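Local structure of amidohydrolase (3NUR) at residues E28-I33 against Y190-P195; Y94-P99 against Y317-P322; M162-D167 against H225-I230; E109-A114 against F132-I137. The protein probably hydrolyses carbon-nitrogen bonds, most likely those of linear amides, as a metal-dependent TIM-barrel enzyme of the amidohydrolase family. All coordinates share one frame; numbering follows the deposited sequence.

Interaction 1 of 4, residues E28-I33 against Y190-P195; sequences EEHYVI and YLHPAP. With CA (calcium ion), chain B.
E28 reaches Y190 and H192 through the two oxygens of one carboxylate. Its CG stands anti to the backbone N (chi1 -163°) and the chain runs on extended, which carries OE1 to the calcium ion at 2.1 Å. As co-ligands, E28 OE1 and H192 NE2 approach to 3.2 Å without a hydrogen bond. E28 OE2 lies 2.6 Å from Y190 OH in a contact that is at best a weak hydrogen bond, while S291 also holds OE2 and T289 the tyrosine hydroxyl. E29 bends back on its own strand, its OE2 receiving E28 N at 3.0 Å from above the carboxylate plane, while backbone N atoms of A315 and Y317 bind the same carboxylate. This glutamate-x-histidine pattern on strand 24-31, joined by a histidine on strand 189-192 and by D316, is consistent with the metal centre at the C-terminal end of an amidohydrolase barrel. H30 then binds beside H192, each giving its NE2 to the calcium at 2.3 Å; the two imidazole planes are 86° apart. Two waters and D316 complete six ligands. H192 ND1 donates to P193 O at 2.7 Å, on a lone pair in the carbonyl plane, which helps fix the imidazole's rotation.

Interaction 2 of 4, residues Y94-P99 against Y317-P322; sequences YGNGSP and YPYIEP
From G95 to S98 the backbone makes a type II beta turn, whose start comes up to Y319 with the CA atoms of G95 and Y319 9.0 Å apart. What crosses that distance is the tyrosine side chain, and the backbone N of N96 meets its OH in a nearly straight hydrogen bond of 3.0 Å (167° at the hydrogen). The hydroxyl has a second partner in D70, so two bonds grip it and fix where the ring ends. G95 CA sits at the ring edge, 3.5 Å from Y319 OH. Both segments are loops, one following strand 87-94 and the other metal ligand D316, and both lie at the end of the TIM barrel that holds the calcium; the nearest atom of the Y319 side chain is about 5 Å from the ion. The N96 carboxamide comes from the opposite direction and lays itself over one face of the phenol, planes only 12° apart, with N96 ND2 3.4 Å from Y319 CE1 and N96 OD1 over the same face. That pose follows from CG lying beside the backbone N (chi1 -60°). On the other face P318 CD stands 4.2 Å above the Y319 ring plane, and the H30 ring adjoins that of Y319.

Interaction 3 of 4, residues M162-D167 against H225-I230; sequences MGRAQD and HIDVGI
R164 and D227 form a salt bridge between the loop that follows barrel strand 159-162 and helix 223-237, which lies in the connection from strand 189-192 to strand 249-251 of the TIM barrel. A single carboxylate oxygen does the accepting: D227 OD2 takes R164 NH1 at 3.0 Å and R164 NE at 3.1 Å. Both bonds are weak and bent (128° and 125° at the hydrogen), as expected when one oxygen is shared between two N-H groups; the guanidinium and carboxylate planes, 78° apart, do not form the flat two-oxygen, two-nitrogen pair. The arginine has its stronger partner elsewhere: NH2 gives a hydrogen bond to the carbonyl of P195, and NH1 adds a weak one to that of A194. One guanidinium thus links the loop, the helix and the segment just beyond metal ligand H192. Reaching these acceptors takes a bent chain, turned at chi2 and chi3, with CG between backbone N and carbonyl carbon. Nearby polar groups are engaged, H225 ND1 by E256 and the carboxylate of D167 by K174 and Y175. The second oxygen, D227 OD1, lies over one face of the guanidinium, 3.8 Å from R164 NE.

Interaction 4 of 4, residues E109-A114 against F132-I137; sequences ELCQKA and FATLPI
The peptide group joining L135 to P136 presents one flat face to C111, whose SG stands almost directly above it, 3.5 Å from L135 C and as far from P136 N. On the opposite side of that plane the chain curls away in an inverse gamma turn centred on P136, closed by a weak bond of 2.8 Å from I137 N to L135 O. At the proline end of the peptide the pyrrolidine ring meets the same sulfur, with C111 SG 4.0 Å from P136 CD. T134 arrives from the other end: its CG2 methyl lies 4.1 Å from C111 SG, while T134 O approaches C111 CB at 3.5 Å. The sulfur gets there by lying beside its own backbone N, anti to the carbonyl carbon (chi1 -74°). Here helix 104-124 of the barrel's outer layer packs against the loop that follows strand 129-131, with P99 also on C111. L135 sets off away from this helix, and its side chain touches F147 of helix 140-152. The carbonyl of T134 is satisfied by N115 ND2, one turn further along helix 104-124. With no hydrogen bond between the two segments themselves, sulfur, methyl and proline ring meet by van der Waals contact.

Overall arrangement
All four contacts belong to one TIM barrel and spread outward from its metal centre. Interaction 1 lies deepest, its centre about 7 Å from that of the chain, with the centre of interaction 2 only about 6 Å from its own. Residues 28-33 bond through their backbone to both segments of interaction 2, and 190-195 bonds to 162-167 of interaction 3, whose centre is about 12 Å from that of interaction 1. Interaction 4 lies about 15 Å from the chain centre, where helix 104-124 covers the barrel; it falls within the span of interaction 1 and precedes interaction 3. Interactions 1 and 2 alternate along the chain, so the metal site gathers residues distant in sequence.

Interaction 1 of 4, residues E28-I33 against Y190-P195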
# COMPACT_ATOMS: atom_id res chain seq x y z
N GLU A 28 1.42 -4.96 -4.36
CA GLU A 28 2.42 -4.52 -3.39
C GLU A 28 3.72 -5.18 -3.75
O GLU A 28 4.09 -6.19 -3.18
CB GLU A 28 1.98 -4.87 -1.94
CG GLU A 28 2.75 -4.08 -0.89
CD GLU A 28 2.50 -4.59 0.52
OE1 GLU A 28 3.49 -5.00 1.18
OE2 GLU A 28 1.33 -4.61 0.96
N GLU A 29 4.36 -4.67 -4.81
CA GLU A 29 5.57 -5.27 -5.38
C GLU A 29 6.61 -4.17 -5.39
O GLU A 29 6.33 -3.06 -5.89
CB GLU A 29 5.23 -5.80 -6.79
CG GLU A 29 3.87 -6.54 -6.83
CD GLU A 29 3.61 -7.61 -5.78
OE1 GLU A 29 4.53 -8.43 -5.52
OE2 GLU A 29 2.50 -7.64 -5.21
N HIS A 30 7.79 -4.45 -4.80
CA HIS A 30 8.78 -3.42 -4.55
C HIS A 30 10.03 -3.41 -5.37
O HIS A 30 10.51 -4.45 -5.81
CB HIS A 30 9.15 -3.44 -3.05
CG HIS A 30 7.96 -3.31 -2.14
ND1 HIS A 30 7.24 -2.13 -2.05
CD2 HIS A 30 7.43 -4.21 -1.28
CE1 HIS A 30 6.29 -2.35 -1.16
NE2 HIS A 30 6.35 -3.59 -0.66
N TYR A 31 10.60 -2.22 -5.47
CA TYR A 31 11.90 -2.02 -6.11
C TYR A 31 12.69 -1.01 -5.29
O TYR A 31 12.11 -0.20 -4.58
CB TYR A 31 11.74 -1.53 -7.58
CG TYR A 31 11.39 -0.06 -7.69
CD1 TYR A 31 10.08 0.37 -7.52
CD2 TYR A 31 12.38 0.91 -7.85
CE1 TYR A 31 9.75 1.72 -7.56
CE2 TYR A 31 12.07 2.26 -7.88
CZ TYR A 31 10.75 2.66 -7.72
OH TYR A 31 10.41 3.98 -7.74
N VAL A 32 14.03 -1.01 -5.44
CA VAL A 32 14.88 0.04 -4.88
C VAL A 32 15.89 0.36 -5.97
O VAL A 32 16.05 -0.44 -6.91
CB VAL A 32 15.56 -0.29 -3.52
CG1 VAL A 32 14.54 -0.66 -2.44
CG2 VAL A 32 16.64 -1.38 -3.65
N ILE A 33 16.55 1.53 -5.85
CA ILE A 33 17.60 1.95 -6.77
C ILE A 33 18.88 2.08 -5.95
O ILE A 33 18.93 2.85 -4.99
CB ILE A 33 17.22 3.23 -7.56
CG1 ILE A 33 16.04 2.94 -8.51
CG2 ILE A 33 18.43 3.76 -8.36
CD1 ILE A 33 15.16 4.09 -8.74
N TYR A 190 -1.86 3.75 -1.86
CA TYR A 190 -1.58 2.53 -1.08
C TYR A 190 -0.85 3.02 0.18
O TYR A 190 0.19 3.67 0.05
CB TYR A 190 -0.67 1.57 -1.89
CG TYR A 190 -0.72 0.11 -1.45
CD1 TYR A 190 -1.08 -0.89 -2.34
CD2 TYR A 190 -0.35 -0.26 -0.16
CE1 TYR A 190 -1.12 -2.23 -1.95
CE2 TYR A 190 -0.37 -1.61 0.24
CZ TYR A 190 -0.76 -2.58 -0.66
OH TYR A 190 -0.85 -3.90 -0.27
N LEU A 191 -1.41 2.76 1.38
CA LEU A 191 -0.79 3.17 2.66
C LEU A 191 -0.11 1.93 3.23
O LEU A 191 -0.77 0.96 3.58
CB LEU A 191 -1.87 3.70 3.62
CG LEU A 191 -1.38 4.41 4.90
CD1 LEU A 191 -0.64 5.73 4.56
CD2 LEU A 191 -2.57 4.71 5.81
N HIS A 192 1.23 1.96 3.27
CA HIS A 192 2.10 0.83 3.64
C HIS A 192 2.80 1.06 4.99
O HIS A 192 3.13 2.20 5.31
CB HIS A 192 3.15 0.69 2.52
CG HIS A 192 4.06 -0.51 2.59
ND1 HIS A 192 5.08 -0.59 3.50
CD2 HIS A 192 4.08 -1.62 1.81
CE1 HIS A 192 5.65 -1.77 3.31
NE2 HIS A 192 5.09 -2.41 2.30
N PRO A 193 3.13 -0.00 5.74
CA PRO A 193 3.83 0.20 7.02
C PRO A 193 5.29 0.67 6.87
O PRO A 193 5.90 0.54 5.81
CB PRO A 193 3.77 -1.17 7.69
CG PRO A 193 3.63 -2.15 6.55
CD PRO A 193 2.75 -1.43 5.57
N ALA A 194 5.83 1.21 7.95
CA ALA A 194 7.24 1.60 8.07
C ALA A 194 7.58 1.63 9.57
O ALA A 194 6.65 1.61 10.39
CB ALA A 194 7.48 2.97 7.43
N PRO A 195 8.89 1.67 9.96
CA PRO A 195 9.24 1.66 11.40
C PRO A 195 8.45 2.66 12.24
O PRO A 195 8.25 3.80 11.82
CB PRO A 195 10.74 1.98 11.38
CG PRO A 195 11.22 1.34 10.11
CD PRO A 195 10.11 1.65 9.12
CA CA B . 5.57 -4.49 1.35
O HOH W 1 5.27 -5.52 3.25
O HOH W 2 7.60 -4.11 2.24

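Interaction 2 of 4, residues Y94-P99 against Y317-P322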
# COMPACT_ATOMS: atom_id res chain seq x y z
N TYR A 94 8.40 1.94 -4.37
CA TYR A 94 9.70 1.91 -3.70
C TYR A 94 9.64 1.07 -2.42
O TYR A 94 8.66 1.16 -1.68
CB TYR A 94 10.23 3.33 -3.42
CG TYR A 94 11.74 3.39 -3.45
CD1 TYR A 94 12.42 3.82 -4.59
CD2 TYR A 94 12.50 2.98 -2.35
CE1 TYR A 94 13.81 3.82 -4.64
CE2 TYR A 94 13.89 3.01 -2.38
CZ TYR A 94 14.55 3.41 -3.54
OH TYR A 94 15.92 3.44 -3.57
N GLY A 95 10.66 0.25 -2.21
CA GLY A 95 10.77 -0.64 -1.06
C GLY A 95 11.50 -0.04 0.13
O GLY A 95 11.30 1.13 0.46
N ASN A 96 12.30 -0.87 0.81
CA ASN A 96 13.01 -0.46 2.03
C ASN A 96 13.88 0.77 1.82
O ASN A 96 14.55 0.87 0.80
CB ASN A 96 13.86 -1.61 2.56
CG ASN A 96 13.07 -2.84 2.91
OD1 ASN A 96 11.85 -2.80 3.14
ND2 ASN A 96 13.76 -3.97 2.96
N GLY A 97 13.84 1.69 2.78
CA GLY A 97 14.63 2.92 2.72
C GLY A 97 14.14 3.93 1.71
O GLY A 97 14.93 4.68 1.15
N SER A 98 12.81 3.96 1.46
CA SER A 98 12.22 4.91 0.51
C SER A 98 12.65 6.36 0.81
O SER A 98 12.65 6.76 1.98
CB SER A 98 10.70 4.81 0.55
OG SER A 98 10.10 5.71 -0.37
N PRO A 99 12.97 7.17 -0.22
CA PRO A 99 13.32 8.59 0.02
C PRO A 99 12.13 9.43 0.51
O PRO A 99 12.33 10.59 0.86
CB PRO A 99 13.83 9.08 -1.34
CG PRO A 99 13.17 8.18 -2.34
CD PRO A 99 13.01 6.84 -1.66
N TYR A 317 6.52 -9.02 -3.24
CA TYR A 317 7.76 -9.38 -3.90
C TYR A 317 8.76 -8.21 -3.81
O TYR A 317 8.35 -7.06 -3.99
CB TYR A 317 7.51 -9.74 -5.39
CG TYR A 317 8.77 -10.09 -6.12
CD1 TYR A 317 9.25 -11.40 -6.13
CD2 TYR A 317 9.56 -9.10 -6.72
CE1 TYR A 317 10.47 -11.72 -6.72
CE2 TYR A 317 10.77 -9.42 -7.33
CZ TYR A 317 11.21 -10.73 -7.34
OH TYR A 317 12.40 -11.07 -7.96
N PRO A 318 10.07 -8.44 -3.53
CA PRO A 318 10.76 -9.73 -3.31
C PRO A 318 10.97 -10.06 -1.83
O PRO A 318 11.67 -11.03 -1.52
CB PRO A 318 12.10 -9.48 -3.99
CG PRO A 318 12.40 -8.05 -3.60
CD PRO A 318 11.05 -7.33 -3.57
N TYR A 319 10.39 -9.26 -0.90
CA TYR A 319 10.55 -9.47 0.54
C TYR A 319 9.88 -10.76 0.99
O TYR A 319 10.36 -11.43 1.90
CB TYR A 319 10.12 -8.22 1.34
CG TYR A 319 10.80 -6.96 0.84
CD1 TYR A 319 12.19 -6.90 0.71
CD2 TYR A 319 10.06 -5.84 0.50
CE1 TYR A 319 12.82 -5.75 0.22
CE2 TYR A 319 10.68 -4.68 0.04
CZ TYR A 319 12.06 -4.63 -0.10
OH TYR A 319 12.67 -3.49 -0.59
N ILE A 320 8.81 -11.13 0.27
CA ILE A 320 8.17 -12.45 0.32
C ILE A 320 8.17 -12.93 -1.14
O ILE A 320 7.83 -12.14 -2.03
CB ILE A 320 6.73 -12.48 0.92
CG1 ILE A 320 6.66 -11.76 2.29
CG2 ILE A 320 6.24 -13.95 1.06
CD1 ILE A 320 5.30 -11.77 2.98
N GLU A 321 8.52 -14.21 -1.40
CA GLU A 321 8.43 -14.82 -2.73
C GLU A 321 7.48 -16.02 -2.55
O GLU A 321 7.95 -17.16 -2.40
CB GLU A 321 9.81 -15.21 -3.31
CG GLU A 321 10.69 -13.99 -3.56
CD GLU A 321 12.10 -14.23 -4.08
OE1 GLU A 321 12.27 -15.09 -4.98
OE2 GLU A 321 13.02 -13.50 -3.64
N PRO A 322 6.15 -15.77 -2.45
CA PRO A 322 5.23 -16.88 -2.13
C PRO A 322 5.11 -17.92 -3.23
O PRO A 322 4.67 -17.63 -4.34
CB PRO A 322 3.90 -16.17 -1.79
CG PRO A 322 3.99 -14.85 -2.41
CD PRO A 322 5.43 -14.48 -2.58

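Interaction 3 of 4, residues M162-D167 against H225-I230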
# COMPACT_ATOMS: atom_id res chain seq x y z
N MSE A 162 4.77 5.07 2.45
CA MSE A 162 5.23 4.25 3.56
C MSE A 162 5.28 5.06 4.84
O MSE A 162 5.87 6.14 4.87
CB MSE A 162 6.60 3.65 3.25
CG MSE A 162 6.50 2.30 2.56
SE MSE A 162 8.21 1.65 1.93
CE MSE A 162 9.44 2.66 3.20
N GLY A 163 4.72 4.50 5.89
CA GLY A 163 4.75 5.11 7.21
C GLY A 163 3.98 6.40 7.31
O GLY A 163 2.85 6.51 6.82
N ARG A 164 4.59 7.37 7.98
CA ARG A 164 3.94 8.63 8.26
C ARG A 164 4.91 9.80 8.12
O ARG A 164 6.11 9.61 7.85
CB ARG A 164 3.27 8.58 9.67
CG ARG A 164 4.23 8.59 10.84
CD ARG A 164 3.92 7.55 11.91
NE ARG A 164 4.09 6.15 11.47
CZ ARG A 164 5.23 5.46 11.51
NH1 ARG A 164 5.25 4.19 11.13
NH2 ARG A 164 6.35 6.04 11.91
N ALA A 165 4.41 11.01 8.31
CA ALA A 165 5.24 12.20 8.24
C ALA A 165 6.09 12.34 9.52
O ALA A 165 5.81 11.72 10.54
CB ALA A 165 4.34 13.42 8.05
N GLN A 166 7.14 13.19 9.46
CA GLN A 166 8.02 13.45 10.61
C GLN A 166 7.23 14.01 11.80
O GLN A 166 7.63 13.81 12.95
CB GLN A 166 9.15 14.42 10.19
CG GLN A 166 10.31 14.53 11.16
CD GLN A 166 11.40 15.47 10.68
OE1 GLN A 166 12.59 15.13 10.69
NE2 GLN A 166 11.03 16.68 10.27
N ASP A 167 6.10 14.68 11.54
CA ASP A 167 5.29 15.27 12.61
C ASP A 167 3.99 14.52 12.93
O ASP A 167 3.13 15.04 13.64
CB ASP A 167 5.06 16.77 12.33
CG ASP A 167 4.37 17.07 11.00
OD1 ASP A 167 3.84 16.12 10.38
OD2 ASP A 167 4.40 18.23 10.58
N HIS A 225 2.23 -3.02 11.62
CA HIS A 225 0.91 -3.35 11.05
C HIS A 225 -0.17 -2.68 11.91
O HIS A 225 -1.10 -2.05 11.38
CB HIS A 225 0.75 -4.87 10.96
CG HIS A 225 1.79 -5.45 10.04
ND1 HIS A 225 1.76 -5.20 8.68
CD2 HIS A 225 2.90 -6.17 10.32
CE1 HIS A 225 2.83 -5.80 8.17
NE2 HIS A 225 3.55 -6.41 9.12
N ILE A 226 -0.03 -2.77 13.25
CA ILE A 226 -0.93 -2.09 14.18
C ILE A 226 -0.90 -0.59 13.83
O ILE A 226 -1.96 0.04 13.69
CB ILE A 226 -0.44 -2.31 15.64
CG1 ILE A 226 -0.64 -3.78 16.08
CG2 ILE A 226 -1.06 -1.30 16.61
CD1 ILE A 226 -2.15 -4.25 16.36
N ASP A 227 0.33 -0.05 13.65
CA ASP A 227 0.52 1.36 13.33
C ASP A 227 -0.21 1.83 12.06
O ASP A 227 -0.94 2.84 12.10
CB ASP A 227 2.02 1.65 13.28
CG ASP A 227 2.35 3.09 13.09
OD1 ASP A 227 2.67 3.76 14.10
OD2 ASP A 227 2.40 3.54 11.92
N VAL A 228 -0.04 1.11 10.94
CA VAL A 228 -0.70 1.52 9.69
C VAL A 228 -2.23 1.44 9.74
O VAL A 228 -2.90 2.29 9.16
CB VAL A 228 -0.04 0.90 8.43
CG1 VAL A 228 -0.16 -0.60 8.45
CG2 VAL A 228 -0.60 1.50 7.15
N GLY A 229 -2.77 0.48 10.51
CA GLY A 229 -4.22 0.36 10.70
C GLY A 229 -4.74 1.59 11.42
O GLY A 229 -5.76 2.17 11.04
N ILE A 230 -4.01 2.02 12.47
CA ILE A 230 -4.39 3.21 13.25
C ILE A 230 -4.33 4.45 12.34
O ILE A 230 -5.25 5.27 12.37
CB ILE A 230 -3.52 3.30 14.54
CG1 ILE A 230 -3.91 2.17 15.54
CG2 ILE A 230 -3.58 4.70 15.21
CD1 ILE A 230 -2.98 1.99 16.78

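Interaction 4 of 4, residues E109-A114 against F132-I137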
# COMPACT_ATOMS: atom_id res chain seq x y z
N GLU A 109 14.18 15.78 -4.58
CA GLU A 109 15.09 15.36 -5.65
C GLU A 109 15.21 13.84 -5.75
O GLU A 109 15.16 13.31 -6.86
CB GLU A 109 16.47 16.01 -5.52
CG GLU A 109 16.46 17.49 -5.85
CD GLU A 109 17.75 18.25 -5.64
OE1 GLU A 109 18.81 17.61 -5.40
OE2 GLU A 109 17.72 19.50 -5.71
N LEU A 110 15.33 13.14 -4.62
CA LEU A 110 15.46 11.69 -4.62
C LEU A 110 14.17 10.98 -5.03
O LEU A 110 14.25 9.97 -5.72
CB LEU A 110 16.06 11.13 -3.31
CG LEU A 110 17.52 11.55 -3.01
CD1 LEU A 110 17.96 11.03 -1.69
CD2 LEU A 110 18.49 11.05 -4.08
N CYS A 111 12.98 11.54 -4.66
CA CYS A 111 11.70 10.94 -5.10
C CYS A 111 11.56 11.12 -6.63
O CYS A 111 11.15 10.18 -7.32
CB CYS A 111 10.51 11.55 -4.37
SG CYS A 111 10.36 11.01 -2.64
N GLN A 112 11.92 12.32 -7.14
CA GLN A 112 11.87 12.60 -8.59
C GLN A 112 12.75 11.62 -9.37
O GLN A 112 12.33 11.10 -10.41
CB GLN A 112 12.32 14.03 -8.89
CG GLN A 112 11.25 15.05 -8.57
CD GLN A 112 11.76 16.48 -8.63
OE1 GLN A 112 10.98 17.43 -8.60
NE2 GLN A 112 13.08 16.65 -8.68
N LYS A 113 13.93 11.34 -8.86
CA LYS A 113 14.86 10.42 -9.47
C LYS A 113 14.32 9.00 -9.48
O LYS A 113 14.42 8.30 -10.50
CB LYS A 113 16.14 10.44 -8.67
CG LYS A 113 17.33 9.86 -9.42
CD LYS A 113 18.30 10.97 -9.70
CE LYS A 113 18.49 11.90 -8.52
NZ LYS A 113 19.30 13.07 -8.89
N ALA A 114 13.73 8.58 -8.32
CA ALA A 114 13.20 7.23 -8.25
C ALA A 114 12.09 7.09 -9.29
O ALA A 114 12.11 6.12 -10.07
CB ALA A 114 12.69 6.94 -6.84
N PHE A 132 3.56 3.07 -9.39
CA PHE A 132 2.97 3.82 -8.29
C PHE A 132 4.02 4.86 -7.91
O PHE A 132 5.22 4.54 -7.86
CB PHE A 132 2.59 2.91 -7.09
CG PHE A 132 1.14 2.42 -7.04
CD1 PHE A 132 0.24 2.75 -8.06
CD2 PHE A 132 0.70 1.59 -6.02
CE1 PHE A 132 -1.09 2.30 -8.02
CE2 PHE A 132 -0.63 1.13 -5.98
CZ PHE A 132 -1.52 1.51 -6.97
N ALA A 133 3.57 6.09 -7.68
CA ALA A 133 4.45 7.21 -7.32
C ALA A 133 5.06 7.08 -5.92
O ALA A 133 4.42 6.55 -5.00
CB ALA A 133 3.66 8.51 -7.38
N THR A 134 6.30 7.56 -5.78
CA THR A 134 7.04 7.70 -4.52
C THR A 134 7.04 9.21 -4.27
O THR A 134 7.46 9.98 -5.14
CB THR A 134 8.42 7.05 -4.57
OG1 THR A 134 8.24 5.66 -4.88
CG2 THR A 134 9.17 7.17 -3.24
N LEU A 135 6.47 9.63 -3.13
CA LEU A 135 6.25 11.06 -2.86
C LEU A 135 7.00 11.62 -1.69
O LEU A 135 7.03 10.98 -0.65
CB LEU A 135 4.74 11.33 -2.65
CG LEU A 135 3.79 10.83 -3.75
CD1 LEU A 135 2.36 11.01 -3.32
CD2 LEU A 135 4.07 11.53 -5.08
N PRO A 136 7.49 12.87 -1.78
CA PRO A 136 8.16 13.48 -0.62
C PRO A 136 7.11 14.03 0.36
O PRO A 136 6.88 15.23 0.44
CB PRO A 136 9.02 14.58 -1.26
CG PRO A 136 8.22 15.01 -2.47
CD PRO A 136 7.50 13.78 -2.96
N ILE A 137 6.44 13.14 1.11
CA ILE A 137 5.33 13.50 2.02
C ILE A 137 5.63 14.62 3.03
O ILE A 137 4.71 15.36 3.41
CB ILE A 137 4.67 12.27 2.69
CG1 ILE A 137 5.66 11.55 3.64
CG2 ILE A 137 4.05 11.33 1.60
CD1 ILE A 137 5.09 10.40 4.48